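Side-chain contacts in Pyrsv_gp04 (Pyrobaculum spherical virus, PDB 2VXZ), which is of unknown function but probably binds DNA as a transcriptional regulator of the virus, through a winged helix-turn-helix domain: residues L10-D15 with K42-V47; L103-P108 with A121-I126; S115-I120 with L128-H133. All blocks are in the same frame, centred on the assembly; numbering follows the deposited sequence.

Interaction 1: residues L10-D15 with K42-V47; sequences LVRLRD and KALIYV
In the winged helix-turn-helix unit of the N-terminal half, Leu13 of the first helix packs on Leu44 and Val47 of helix 38-50, which by its place in the topology is probably the recognition helix. No hydrogen bond crosses this mainly apolar contact, and the two helices are steeply inclined: the axes of 10-15 and 42-47 approach to 10.1 Å at a signed crossing angle of -75°. At so steep a crossing few side chains can meet, and Leu13 and Leu44, whose CA atoms lie 6.4 Å apart, carry most of the buried surface. The CD2 methyl of Leu13 rests 3.6 Å from the CD2 methyl of Leu44, the two side chains meeting at a slant, and it also lies 3.6 Å from the backbone O of Leu44. One turn further along helix 38-50, CG1 of Val47 also reaches this methyl, 4.2 Å from Leu13 CD2, with the side chains nearly perpendicular.

The other branch of Leu44 is used by Arg12, whose CB stands 3.6 Å from Leu44 CD1. With CG beside the backbone N (chi1 -58°) and the chain bent again at chi2 and chi3, the guanidinium turns away from helix 38-50. Its NH1 instead bonds to O of Leu34 at the end of helix 27-34. Leu44 also touches Val9, Ile16 and Leu36, so it is wedged between the first helix and the turn before its own helix. Such a tri-helical core, with the first helix laid across the pair, is characteristic of helix-turn-helix domains, and the hairpin 55-59/62-66 after helix 38-50 makes this one winged.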
loop_
_atom_site.group_PDB
_atom_site.type_symbol
_atom_site.label_atom_id
_atom_site.label_comp_id
_atom_site.label_asym_id
_atom_site.label_seq_id
_atom_site.Cartn_x
_atom_site.Cartn_y
_atom_site.Cartn_z
ATOM N N LEU A 10 -5.832 18.825 -17.144
ATOM C CA LEU A 10 -7.186 18.256 -17.147
ATOM C C LEU A 10 -7.175 16.747 -17.399
ATOM O O LEU A 10 -7.828 15.985 -16.679
ATOM C CB LEU A 10 -8.058 18.964 -18.186
ATOM C CG LEU A 10 -9.496 18.465 -18.320
ATOM C CD1 LEU A 10 -10.444 19.601 -18.652
ATOM C CD2 LEU A 10 -9.595 17.353 -19.381
ATOM N N VAL A 11 -6.431 16.325 -18.416
ATOM C CA VAL A 11 -6.346 14.906 -18.775
ATOM C C VAL A 11 -5.695 14.108 -17.646
ATOM O O VAL A 11 -6.177 13.054 -17.261
ATOM C CB VAL A 11 -5.546 14.711 -20.093
ATOM C CG1 VAL A 11 -5.080 13.264 -20.237
ATOM C CG2 VAL A 11 -6.395 15.119 -21.274
ATOM N N ARG A 12 -4.613 14.633 -17.084
ATOM C CA ARG A 12 -3.927 13.932 -16.010
ATOM C C ARG A 12 -4.750 13.826 -14.730
ATOM O O ARG A 12 -4.727 12.806 -14.083
ATOM C CB ARG A 12 -2.577 14.598 -15.708
ATOM C CG ARG A 12 -1.626 14.659 -16.906
ATOM C CD ARG A 12 -1.484 13.349 -17.629
ATOM N NE ARG A 12 -0.108 13.129 -18.090
ATOM C CZ ARG A 12 0.456 11.930 -18.219
ATOM N NH1 ARG A 12 -0.237 10.839 -17.959
ATOM N NH2 ARG A 12 1.709 11.817 -18.627
ATOM N N LEU A 13 -5.478 14.878 -14.370
ATOM C CA LEU A 13 -6.340 14.822 -13.184
ATOM C C LEU A 13 -7.398 13.746 -13.361
ATOM O O LEU A 13 -7.657 12.961 -12.450
ATOM C CB LEU A 13 -7.020 16.165 -12.941
ATOM C CG LEU A 13 -6.095 17.294 -12.490
ATOM C CD1 LEU A 13 -6.855 18.609 -12.453
ATOM C CD2 LEU A 13 -5.454 17.005 -11.141
ATOM N N ARG A 14 -8.001 13.729 -14.549
ATOM C CA ARG A 14 -9.032 12.757 -14.934
ATOM C C ARG A 14 -8.479 11.327 -14.849
ATOM O O ARG A 14 -9.114 10.420 -14.294
ATOM C CB ARG A 14 -9.457 13.110 -16.372
ATOM C CG ARG A 14 -10.629 12.409 -16.965
ATOM C CD ARG A 14 -10.970 13.068 -18.318
ATOM N NE ARG A 14 -11.878 14.218 -18.197
ATOM C CZ ARG A 14 -12.076 15.138 -19.143
ATOM N NH1 ARG A 14 -11.405 15.097 -20.293
ATOM N NH2 ARG A 14 -12.945 16.122 -18.937
ATOM N N ASP A 15 -7.281 11.143 -15.382
ATOM C CA ASP A 15 -6.621 9.848 -15.362
ATOM C C ASP A 15 -6.296 9.348 -13.958
ATOM O O ASP A 15 -6.469 8.166 -13.685
ATOM C CB ASP A 15 -5.351 9.868 -16.208
ATOM C CG ASP A 15 -5.643 10.004 -17.706
ATOM O OD1 ASP A 15 -6.811 9.913 -18.140
ATOM O OD2 ASP A 15 -4.683 10.226 -18.442
ATOM N N LYS A 42 2.982 14.458 -7.763
ATOM C CA LYS A 42 2.724 15.096 -6.484
ATOM C C LYS A 42 1.927 16.393 -6.641
ATOM O O LYS A 42 1.057 16.681 -5.831
ATOM C CB LYS A 42 4.036 15.335 -5.732
ATOM C CG LYS A 42 4.634 14.032 -5.192
ATOM C CD LYS A 42 5.610 14.273 -4.073
ATOM C CE LYS A 42 4.908 14.789 -2.814
ATOM N NZ LYS A 42 4.095 13.723 -2.163
ATOM N N ALA A 43 2.218 17.184 -7.674
ATOM C CA ALA A 43 1.528 18.464 -7.877
ATOM C C ALA A 43 0.065 18.209 -8.213
ATOM O O ALA A 43 -0.823 18.898 -7.718
ATOM C CB ALA A 43 2.208 19.300 -8.988
ATOM N N LEU A 44 -0.185 17.194 -9.035
ATOM C CA LEU A 44 -1.549 16.848 -9.441
ATOM C C LEU A 44 -2.361 16.305 -8.273
ATOM O O LEU A 44 -3.550 16.608 -8.141
ATOM C CB LEU A 44 -1.520 15.823 -10.556
ATOM C CG LEU A 44 -1.044 16.360 -11.900
ATOM C CD1 LEU A 44 -0.568 15.224 -12.805
ATOM C CD2 LEU A 44 -2.124 17.191 -12.576
ATOM N N ILE A 45 -1.727 15.490 -7.435
ATOM C CA ILE A 45 -2.403 14.936 -6.270
ATOM C C ILE A 45 -2.754 16.052 -5.299
ATOM O O ILE A 45 -3.841 16.073 -4.720
ATOM C CB ILE A 45 -1.570 13.839 -5.592
ATOM C CG1 ILE A 45 -1.556 12.592 -6.491
ATOM C CG2 ILE A 45 -2.167 13.493 -4.221
ATOM C CD1 ILE A 45 -0.374 11.674 -6.305
ATOM N N TYR A 46 -1.845 17.010 -5.150
ATOM C CA TYR A 46 -2.116 18.203 -4.368
ATOM C C TYR A 46 -3.351 18.977 -4.863
ATOM O O TYR A 46 -4.205 19.401 -4.063
ATOM C CB TYR A 46 -0.884 19.108 -4.388
ATOM C CG TYR A 46 -1.085 20.435 -3.704
ATOM C CD1 TYR A 46 -1.160 20.520 -2.320
ATOM C CD2 TYR A 46 -1.196 21.605 -4.435
ATOM C CE1 TYR A 46 -1.346 21.745 -1.689
ATOM C CE2 TYR A 46 -1.379 22.830 -3.811
ATOM C CZ TYR A 46 -1.455 22.887 -2.440
ATOM O OH TYR A 46 -1.630 24.112 -1.830
ATOM N N VAL A 47 -3.438 19.179 -6.171
ATOM C CA VAL A 47 -4.580 19.865 -6.746
ATOM C C VAL A 47 -5.884 19.118 -6.424
ATOM O O VAL A 47 -6.877 19.742 -6.050
ATOM C CB VAL A 47 -4.412 20.052 -8.266
ATOM C CG1 VAL A 47 -5.715 20.507 -8.909
ATOM C CG2 VAL A 47 -3.294 21.061 -8.549
#

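Interaction 2: residues L103-P108 with A121-I126; sequences LIIKDP and AHRTAI
Ile105 meets the incoming chain with two different methyl groups, one for the backbone of Ala121 and one for the guanidinium of Arg123. CG2 comes loosely to 4.3 Å from O of Ala121, and CD1 lies 4.2 Å from NH2 of Arg123, reaching the flat group obliquely. The two branches part because CG1 is set between the backbone N and the carbonyl carbon (chi1 62°) and CD1 then continues fully extended, leaving CG2 beside the backbone N. Arg123 leaves its backbone extended and bends only near the end, at chi3 (-54°), which carries the guanidinium back toward helix 97-106.

That helix then holds the group by its nitrogens: NE bonds to ND1 of His101 and NH2 forms a salt bridge with Asp102. The same His101 ring has its NE2 bonded to O of Ile120, so one imidazole spans both ends of the bend around Ala121 and His122, an arrangement consistent with a neutral ring protonated at NE2. The contact joins the C-terminal end of helix 97-106 to the linker that leads into helix 125-139, within the region assigned to the viral transcriptional-regulator family. Arg123 is itself the centre of an inverse gamma turn, after which Thr124 takes the N-cap of helix 125-139, with OG1 bonded to N of Ile127. Farther out, the aliphatic surface is shared with Arg111, which touches both Ile105 and Ala121. Asp107 begins helix 108-115 in the same manner: OD2 caps N of Ala110 and also pairs with Arg85 of helix 69-89.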
loop_
_atom_site.group_PDB
_atom_site.type_symbol
_atom_site.label_atom_id
_atom_site.label_comp_id
_atom_site.label_asym_id
_atom_site.label_seq_id
_atom_site.Cartn_x
_atom_site.Cartn_y
_atom_site.Cartn_z
ATOM N N LEU A 103 5.979 -14.326 0.885
ATOM C CA LEU A 103 4.687 -15.018 0.728
ATOM C C LEU A 103 3.791 -14.300 -0.287
ATOM O O LEU A 103 3.064 -14.946 -1.057
ATOM C CB LEU A 103 3.947 -15.172 2.058
ATOM C CG LEU A 103 4.580 -16.135 3.061
ATOM C CD1 LEU A 103 3.899 -15.985 4.394
ATOM C CD2 LEU A 103 4.490 -17.590 2.549
ATOM N N ILE A 104 3.836 -12.976 -0.289
ATOM C CA ILE A 104 3.030 -12.191 -1.226
ATOM C C ILE A 104 3.460 -12.432 -2.663
ATOM O O ILE A 104 2.638 -12.761 -3.488
ATOM C CB ILE A 104 3.083 -10.700 -0.905
ATOM C CG1 ILE A 104 2.320 -10.408 0.380
ATOM C CG2 ILE A 104 2.521 -9.866 -2.037
ATOM C CD1 ILE A 104 2.613 -8.991 0.939
ATOM N N ILE A 105 4.745 -12.308 -2.965
ATOM C CA ILE A 105 5.168 -12.396 -4.372
ATOM C C ILE A 105 5.047 -13.808 -4.947
ATOM O O ILE A 105 4.928 -13.963 -6.173
ATOM C CB ILE A 105 6.590 -11.814 -4.632
ATOM C CG1 ILE A 105 7.657 -12.588 -3.860
ATOM C CG2 ILE A 105 6.609 -10.310 -4.353
ATOM C CD1 ILE A 105 9.068 -12.083 -4.085
ATOM N N LYS A 106 5.050 -14.819 -4.076
ATOM C CA LYS A 106 4.867 -16.226 -4.469
ATOM C C LYS A 106 3.402 -16.668 -4.607
ATOM O O LYS A 106 3.132 -17.750 -5.143
ATOM C CB LYS A 106 5.568 -17.156 -3.471
ATOM C CG LYS A 106 7.077 -17.228 -3.631
ATOM C CD LYS A 106 7.611 -18.668 -3.477
ATOM C CE LYS A 106 7.300 -19.590 -4.696
ATOM N NZ LYS A 106 8.123 -19.393 -5.955
ATOM N N ASP A 107 2.465 -15.874 -4.104
ATOM C CA ASP A 107 1.050 -16.206 -4.192
ATOM C C ASP A 107 0.377 -15.318 -5.233
ATOM O O ASP A 107 0.327 -14.099 -5.068
ATOM C CB ASP A 107 0.374 -16.027 -2.839
ATOM C CG ASP A 107 -1.106 -16.335 -2.891
ATOM O OD1 ASP A 107 -1.468 -17.520 -2.854
ATOM O OD2 ASP A 107 -1.917 -15.403 -2.989
ATOM N N PRO A 108 -0.104 -15.911 -6.341
ATOM C CA PRO A 108 -0.667 -15.085 -7.408
ATOM C C PRO A 108 -1.742 -14.086 -6.979
ATOM O O PRO A 108 -1.718 -12.950 -7.441
ATOM C CB PRO A 108 -1.240 -16.120 -8.364
ATOM C CG PRO A 108 -0.345 -17.311 -8.176
ATOM C CD PRO A 108 -0.098 -17.338 -6.722
ATOM N N ALA A 121 7.299 -5.869 -6.665
ATOM C CA ALA A 121 8.061 -6.955 -7.304
ATOM C C ALA A 121 9.387 -7.242 -6.608
ATOM O O ALA A 121 9.775 -8.400 -6.462
ATOM C CB ALA A 121 8.313 -6.644 -8.781
ATOM N N HIS A 122 10.064 -6.173 -6.190
ATOM C CA HIS A 122 11.416 -6.261 -5.651
ATOM C C HIS A 122 11.416 -5.951 -4.160
ATOM O O HIS A 122 10.639 -5.122 -3.689
ATOM C CB HIS A 122 12.330 -5.295 -6.414
ATOM C CG HIS A 122 12.424 -5.598 -7.877
ATOM N ND1 HIS A 122 12.982 -6.761 -8.353
ATOM C CD2 HIS A 122 12.005 -4.910 -8.963
ATOM C CE1 HIS A 122 12.916 -6.770 -9.670
ATOM N NE2 HIS A 122 12.326 -5.661 -10.067
ATOM N N ARG A 123 12.269 -6.653 -3.418
ATOM C CA ARG A 123 12.361 -6.458 -1.969
ATOM C C ARG A 123 13.241 -5.249 -1.680
ATOM O O ARG A 123 14.463 -5.342 -1.556
ATOM C CB ARG A 123 12.913 -7.705 -1.286
ATOM C CG ARG A 123 12.867 -7.642 0.234
ATOM C CD ARG A 123 13.062 -9.028 0.823
ATOM N NE ARG A 123 12.086 -9.918 0.220
ATOM C CZ ARG A 123 12.171 -11.237 0.169
ATOM N NH1 ARG A 123 13.174 -11.869 0.748
ATOM N NH2 ARG A 123 11.237 -11.924 -0.458
ATOM N N THR A 124 12.597 -4.096 -1.614
ATOM C CA THR A 124 13.284 -2.852 -1.364
ATOM C C THR A 124 13.064 -2.412 0.070
ATOM O O THR A 124 12.157 -2.900 0.763
ATOM C CB THR A 124 12.769 -1.757 -2.291
ATOM O OG1 THR A 124 11.385 -1.527 -2.003
ATOM C CG2 THR A 124 12.955 -2.152 -3.764
ATOM N N ALA A 125 13.881 -1.465 0.510
ATOM C CA ALA A 125 13.703 -0.854 1.832
ATOM C C ALA A 125 12.296 -0.280 1.963
ATOM O O ALA A 125 11.657 -0.412 3.000
ATOM C CB ALA A 125 14.731 0.248 2.052
ATOM N N ILE A 126 11.828 0.363 0.895
ATOM C CA ILE A 126 10.506 0.978 0.876
ATOM C C ILE A 126 9.397 -0.030 1.094
ATOM O O ILE A 126 8.535 0.188 1.947
ATOM C CB ILE A 126 10.256 1.737 -0.442
ATOM C CG1 ILE A 126 11.141 2.982 -0.488
ATOM C CG2 ILE A 126 8.767 2.123 -0.579
ATOM C CD1 ILE A 126 11.162 3.663 -1.848
#

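Interaction 3: residues S115-I120 with L128-H133; sequences SSIIPI and LSFLNH
Ile118 turns CG1 away from its own backbone N (chi1 -173°) and so sends CD1 across to the ring of Phe130, whose own CG is likewise anti to the backbone N (chi1 176°). The two side chains run antiparallel, and the isoleucine lies over one face of the ring. Its CD1 methyl stands 4.0 Å from the centroid of the Phe130 ring and 23° off the normal, a CH-pi contact. The displacement is toward the rim, and the closest ring carbon, CD1 of Phe130, is 3.7 Å from CD1 of Ile118. On the same face, CG2 of Ile118 lies 4.2 Å from CE2 of Phe130, so both branches of the isoleucine cover the ring. Ile117 adds a looser touch, its CG2 lying 4.5 Å from CZ of Phe130 at an oblique approach.

All three residues are buried. Ile117 also packs on Leu75 and Met79 of helix 69-89 and on Leu64, and its backbone bonds to Thr26. Phe130 meets Met79 and Phe59, and both it and Ile118 rest on Val62, so the loop and helix 125-139 close over the strands of the wing.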
loop_
_atom_site.group_PDB
_atom_site.type_symbol
_atom_site.label_atom_id
_atom_site.label_comp_id
_atom_site.label_asym_id
_atom_site.label_seq_id
_atom_site.Cartn_x
_atom_site.Cartn_y
_atom_site.Cartn_z
ATOM N N SER A 115 0.200 -5.566 -5.870
ATOM C CA SER A 115 0.848 -4.812 -6.962
ATOM C C SER A 115 -0.087 -3.757 -7.561
ATOM O O SER A 115 0.372 -2.824 -8.226
ATOM C CB SER A 115 1.355 -5.743 -8.054
ATOM O OG SER A 115 0.282 -6.343 -8.713
ATOM N N SER A 116 -1.387 -3.882 -7.296
ATOM C CA SER A 116 -2.351 -2.849 -7.693
ATOM C C SER A 116 -2.412 -1.675 -6.700
ATOM O O SER A 116 -3.149 -0.704 -6.932
ATOM C CB SER A 116 -3.743 -3.455 -7.912
ATOM O OG SER A 116 -4.335 -3.894 -6.700
ATOM N N ILE A 117 -1.651 -1.758 -5.606
ATOM C CA ILE A 117 -1.575 -0.704 -4.583
ATOM C C ILE A 117 -0.214 0.014 -4.596
ATOM O O ILE A 117 -0.134 1.230 -4.443
ATOM C CB ILE A 117 -1.761 -1.300 -3.151
ATOM C CG1 ILE A 117 -3.077 -2.075 -3.031
ATOM C CG2 ILE A 117 -1.685 -0.188 -2.069
ATOM C CD1 ILE A 117 -3.204 -2.921 -1.747
ATOM N N ILE A 118 0.852 -0.767 -4.735
ATOM C CA ILE A 118 2.210 -0.286 -4.541
ATOM C C ILE A 118 3.138 -1.179 -5.350
ATOM O O ILE A 118 2.841 -2.357 -5.534
ATOM C CB ILE A 118 2.597 -0.332 -3.041
ATOM C CG1 ILE A 118 3.961 0.325 -2.799
ATOM C CG2 ILE A 118 2.582 -1.779 -2.527
ATOM C CD1 ILE A 118 4.198 0.694 -1.340
ATOM N N PRO A 119 4.222 -0.617 -5.907
ATOM C CA PRO A 119 5.232 -1.499 -6.496
ATOM C C PRO A 119 5.762 -2.507 -5.471
ATOM O O PRO A 119 6.188 -2.109 -4.379
ATOM C CB PRO A 119 6.321 -0.520 -6.937
ATOM C CG PRO A 119 5.556 0.740 -7.240
ATOM C CD PRO A 119 4.571 0.801 -6.107
ATOM N N ILE A 120 5.657 -3.796 -5.796
ATOM C CA ILE A 120 5.960 -4.869 -4.843
ATOM C C ILE A 120 6.963 -5.916 -5.374
ATOM O O ILE A 120 7.445 -6.746 -4.601
ATOM C CB ILE A 120 4.624 -5.575 -4.413
ATOM C CG1 ILE A 120 4.738 -6.301 -3.064
ATOM C CG2 ILE A 120 4.142 -6.519 -5.498
ATOM C CD1 ILE A 120 4.168 -5.548 -1.900
ATOM N N LEU A 128 9.635 -3.040 2.354
ATOM C CA LEU A 128 9.761 -3.637 3.683
ATOM C C LEU A 128 9.164 -2.739 4.781
ATOM O O LEU A 128 8.499 -3.218 5.696
ATOM C CB LEU A 128 11.215 -3.978 3.991
ATOM C CG LEU A 128 11.780 -5.140 3.163
ATOM C CD1 LEU A 128 13.255 -5.321 3.403
ATOM C CD2 LEU A 128 11.014 -6.433 3.490
ATOM N N SER A 129 9.395 -1.435 4.674
ATOM C CA SER A 129 8.834 -0.474 5.620
ATOM C C SER A 129 7.302 -0.453 5.536
ATOM O O SER A 129 6.611 -0.378 6.556
ATOM C CB SER A 129 9.420 0.915 5.335
ATOM O OG SER A 129 8.975 1.876 6.274
ATOM N N PHE A 130 6.778 -0.526 4.313
ATOM C CA PHE A 130 5.337 -0.566 4.075
ATOM C C PHE A 130 4.734 -1.818 4.722
ATOM O O PHE A 130 3.750 -1.745 5.451
ATOM C CB PHE A 130 5.062 -0.563 2.568
ATOM C CG PHE A 130 3.612 -0.703 2.198
ATOM C CD1 PHE A 130 2.801 0.419 2.088
ATOM C CD2 PHE A 130 3.059 -1.946 1.934
ATOM C CE1 PHE A 130 1.464 0.300 1.728
ATOM C CE2 PHE A 130 1.742 -2.069 1.571
ATOM C CZ PHE A 130 0.933 -0.946 1.469
ATOM N N LEU A 131 5.313 -2.973 4.429
ATOM C CA LEU A 131 4.813 -4.242 4.990
ATOM C C LEU A 131 5.001 -4.321 6.526
ATOM O O LEU A 131 4.185 -4.928 7.235
ATOM C CB LEU A 131 5.499 -5.418 4.300
ATOM C CG LEU A 131 5.121 -5.608 2.825
ATOM C CD1 LEU A 131 5.958 -6.705 2.223
ATOM C CD2 LEU A 131 3.644 -5.914 2.651
ATOM N N ASN A 132 6.071 -3.708 7.032
ATOM C CA ASN A 132 6.284 -3.609 8.474
ATOM C C ASN A 132 5.153 -2.820 9.124
ATOM O O ASN A 132 4.644 -3.196 10.168
ATOM C CB ASN A 132 7.611 -2.918 8.784
ATOM C CG ASN A 132 7.953 -2.954 10.250
ATOM O OD1 ASN A 132 8.060 -4.023 10.832
ATOM N ND2 ASN A 132 8.146 -1.769 10.862
ATOM N N HIS A 133 4.761 -1.717 8.489
ATOM C CA HIS A 133 3.677 -0.896 9.010
ATOM C C HIS A 133 2.369 -1.691 9.065
ATOM O O HIS A 133 1.622 -1.617 10.049
ATOM C CB HIS A 133 3.510 0.356 8.153
ATOM C CG HIS A 133 2.535 1.329 8.725
ATOM N ND1 HIS A 133 2.860 2.193 9.750
ATOM C CD2 HIS A 133 1.235 1.553 8.437
ATOM C CE1 HIS A 133 1.802 2.919 10.051
ATOM N NE2 HIS A 133 0.800 2.545 9.277
#

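From the N terminus, interaction 1 comes first: it brings helix 7-20 against helix 38-50 and closes a 26-residue loop that contains helix 27-34, completing itself before the other two begin. Beyond the wing strands and helix 69-89, interaction 2 opens at 103-108. Interaction 3 opens at 115-120, before interaction 2 closes at 121-126, and itself closes at 128-133, so the two cross. They also touch, CG2 of Ile105 lying 3.7 Å from O of Ile120. Interaction 2 ties helix 97-106 to the linker, and interaction 3 ties the loop after helix 108-115 to helix 125-139, while interaction 1, about 23 Å from interaction 3 between centres, belongs to the winged-helix end.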